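Local coordinates for EmGH1 (Erythrobacter marinus, PDB 5Z87), which probably hydrolyses beta-glucosidic linkages as a beta-glucosidase of glycosyl hydrolase family 3, at residues E566-L569 / A570-K573. Residues are numbered along the deposited sequence; the frame is centred on the assembly and turned at random.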
ATOM      1  N   GLU A 566       2.751 -32.400  -1.672  1.00 25.01           N
ATOM      2  CA  GLU A 566       2.316 -33.206  -0.538  1.00 36.05           C
ATOM      3  C   GLU A 566       2.110 -34.669  -0.930  1.00 35.63           C
ATOM      4  O   GLU A 566       2.369 -35.567  -0.116  1.00 33.32           O
ATOM      5  CB  GLU A 566       1.043 -32.612   0.063  1.00 34.80           C
ATOM      6  CG  GLU A 566       1.202 -31.154   0.463  1.00 32.75           C
ATOM      7  CD  GLU A 566       0.015 -30.636   1.242  1.00 42.32           C
ATOM      8  OE1 GLU A 566      -0.904 -30.037   0.624  1.00 44.18           O
ATOM      9  OE2 GLU A 566       0.001 -30.841   2.475  1.00 39.73           O
ATOM     10  N   ALA A 567       1.671 -34.931  -2.168  1.00 35.76           N
ATOM     11  CA  ALA A 567       1.493 -36.312  -2.608  1.00 32.00           C
ATOM     12  C   ALA A 567       2.819 -37.052  -2.628  1.00 35.29           C
ATOM     13  O   ALA A 567       2.889 -38.221  -2.234  1.00 42.17           O
ATOM     14  CB  ALA A 567       0.837 -36.361  -3.985  1.00 21.64           C
ATOM     15  N   LEU A 568       3.885 -36.388  -3.075  1.00 35.99           N
ATOM     16  CA  LEU A 568       5.198 -37.025  -3.132  1.00 29.85           C
ATOM     17  C   LEU A 568       5.825 -37.131  -1.750  1.00 37.10           C
ATOM     18  O   LEU A 568       6.506 -38.120  -1.441  1.00 29.16           O
ATOM     19  CB  LEU A 568       6.124 -36.249  -4.077  1.00 23.71           C
ATOM     20  CG  LEU A 568       5.690 -36.246  -5.551  1.00 33.00           C
ATOM     21  CD1 LEU A 568       6.561 -35.319  -6.403  1.00 22.17           C
ATOM     22  CD2 LEU A 568       5.708 -37.676  -6.125  1.00 27.49           C
ATOM     23  N   LEU A 569       5.609 -36.114  -0.911  1.00 31.66           N
ATOM     24  CA  LEU A 569       6.201 -36.129   0.418  1.00 30.90           C
ATOM     25  C   LEU A 569       5.627 -37.259   1.263  1.00 25.51           C
ATOM     26  O   LEU A 569       6.348 -37.860   2.069  1.00 37.17           O
ATOM     27  CB  LEU A 569       5.991 -34.767   1.091  1.00 34.29           C
ATOM     28  CG  LEU A 569       6.890 -33.641   0.563  1.00 32.52           C
ATOM     29  CD1 LEU A 569       6.385 -32.273   0.990  1.00 30.98           C
ATOM     30  CD2 LEU A 569       8.319 -33.837   1.000  1.00 30.27           C
ATOM     31  N   ALA A 570       4.356 -37.591   1.057  1.00 28.77           N
ATOM     32  CA  ALA A 570       3.716 -38.634   1.847  1.00 37.32           C
ATOM     33  C   ALA A 570       4.348 -40.004   1.622  1.00 38.77           C
ATOM     34  O   ALA A 570       4.152 -40.905   2.443  1.00 44.36           O
ATOM     35  CB  ALA A 570       2.221 -38.673   1.531  1.00 24.16           C
ATOM     36  N   LEU A 571       5.107 -40.173   0.538  1.00 33.54           N
ATOM     37  CA  LEU A 571       5.781 -41.432   0.257  1.00 35.32           C
ATOM     38  C   LEU A 571       6.943 -41.706   1.207  1.00 39.64           C
ATOM     39  O   LEU A 571       7.403 -42.850   1.288  1.00 44.88           O
ATOM     40  CB  LEU A 571       6.280 -41.442  -1.191  1.00 36.04           C
ATOM     41  CG  LEU A 571       5.212 -41.149  -2.250  1.00 37.93           C
ATOM     42  CD1 LEU A 571       5.721 -41.435  -3.654  1.00 27.34           C
ATOM     43  CD2 LEU A 571       3.934 -41.920  -1.974  1.00 32.19           C
ATOM     44  N   GLY A 572       7.442 -40.696   1.911  1.00 32.04           N
ATOM     45  CA  GLY A 572       8.488 -40.933   2.882  1.00 32.39           C
ATOM     46  C   GLY A 572       9.880 -41.131   2.323  1.00 36.31           C
ATOM     47  O   GLY A 572      10.778 -41.532   3.073  1.00 38.14           O
ATOM     48  N   LYS A 573      10.100 -40.867   1.039  1.00 37.19           N
ATOM     49  CA  LYS A 573      11.441 -40.942   0.486  1.00 33.29           C
ATOM     50  C   LYS A 573      12.210 -39.648   0.755  1.00 36.96           C
ATOM     51  O   LYS A 573      11.655 -38.644   1.206  1.00 36.09           O
ATOM     52  CB  LYS A 573      11.383 -41.222  -1.015  1.00 36.17           C
ATOM     53  CG  LYS A 573      10.879 -42.616  -1.359  1.00 38.28           C
ATOM     54  CD  LYS A 573       9.689 -42.549  -2.301  1.00 46.18           C
ATOM     55  CE  LYS A 573       9.072 -43.930  -2.516  1.00 48.37           C
ATOM     56  NZ  LYS A 573      10.100 -44.935  -2.905  1.00 42.16           N
TER
HETATM   57  O   HOH W   1       8.584 -38.698  -0.241  1.00 33.35           O
HETATM   58  O   HOH W   2       9.328 -37.587   2.396  1.00 42.36           O
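Ala-570 N still reaches back to Glu-566 O in a 3.1 Å hydrogen bond, but the next two amides close shorter loops, Leu-571 N onto Leu-568 O and Gly-572 N onto Leu-569 O, the latter at 3.0 Å closing a type I beta turn. Helix 561-569 thus illustrates how a helix can tighten before its chain leaves: both amides bond back three residues, as in a 3-10 turn, and Gly-572 then departs with positive phi (77°), a backbone shape that glycine adopts readily. Water continues the pattern, one molecule accepting from Lys-573 N and lying close to Leu-568 O, another spanning Leu-569 O and Lys-573 O.

Leu-571 carries the one apolar side-chain meeting across the turn, and its CB and CG also lie against helix carbonyls. With chi1 at -54° its CG lies beside its own backbone N, which brings the branch against the carbonyls of Ala-567 and Leu-568: CB and CG lie 3.3 and 3.4 Å from Leu-568 O, and CG is 3.7 Å from Ala-567 O. Its CD1 meets Leu-568 CD2 loosely, at 4.5 Å. With an alanine here, Ala-567 O and Leu-568 CD2 would probably lose this apolar cover. Ala-570 CB rests 3.5 Å from Glu-566 O.

In the family 3 C-terminal domain, this turn leads from helix 561-569 into strand 574-580. Ala-567, Leu-568 and Leu-571 pack on helix 508-522, Leu-568 also reaching Ile-528 and Met-530 of strand 527-533, while Lys-573 NZ binds the carbonyls of Gln-523 and Cys-525, and Glu-566 and Leu-569 touch helix 588-593.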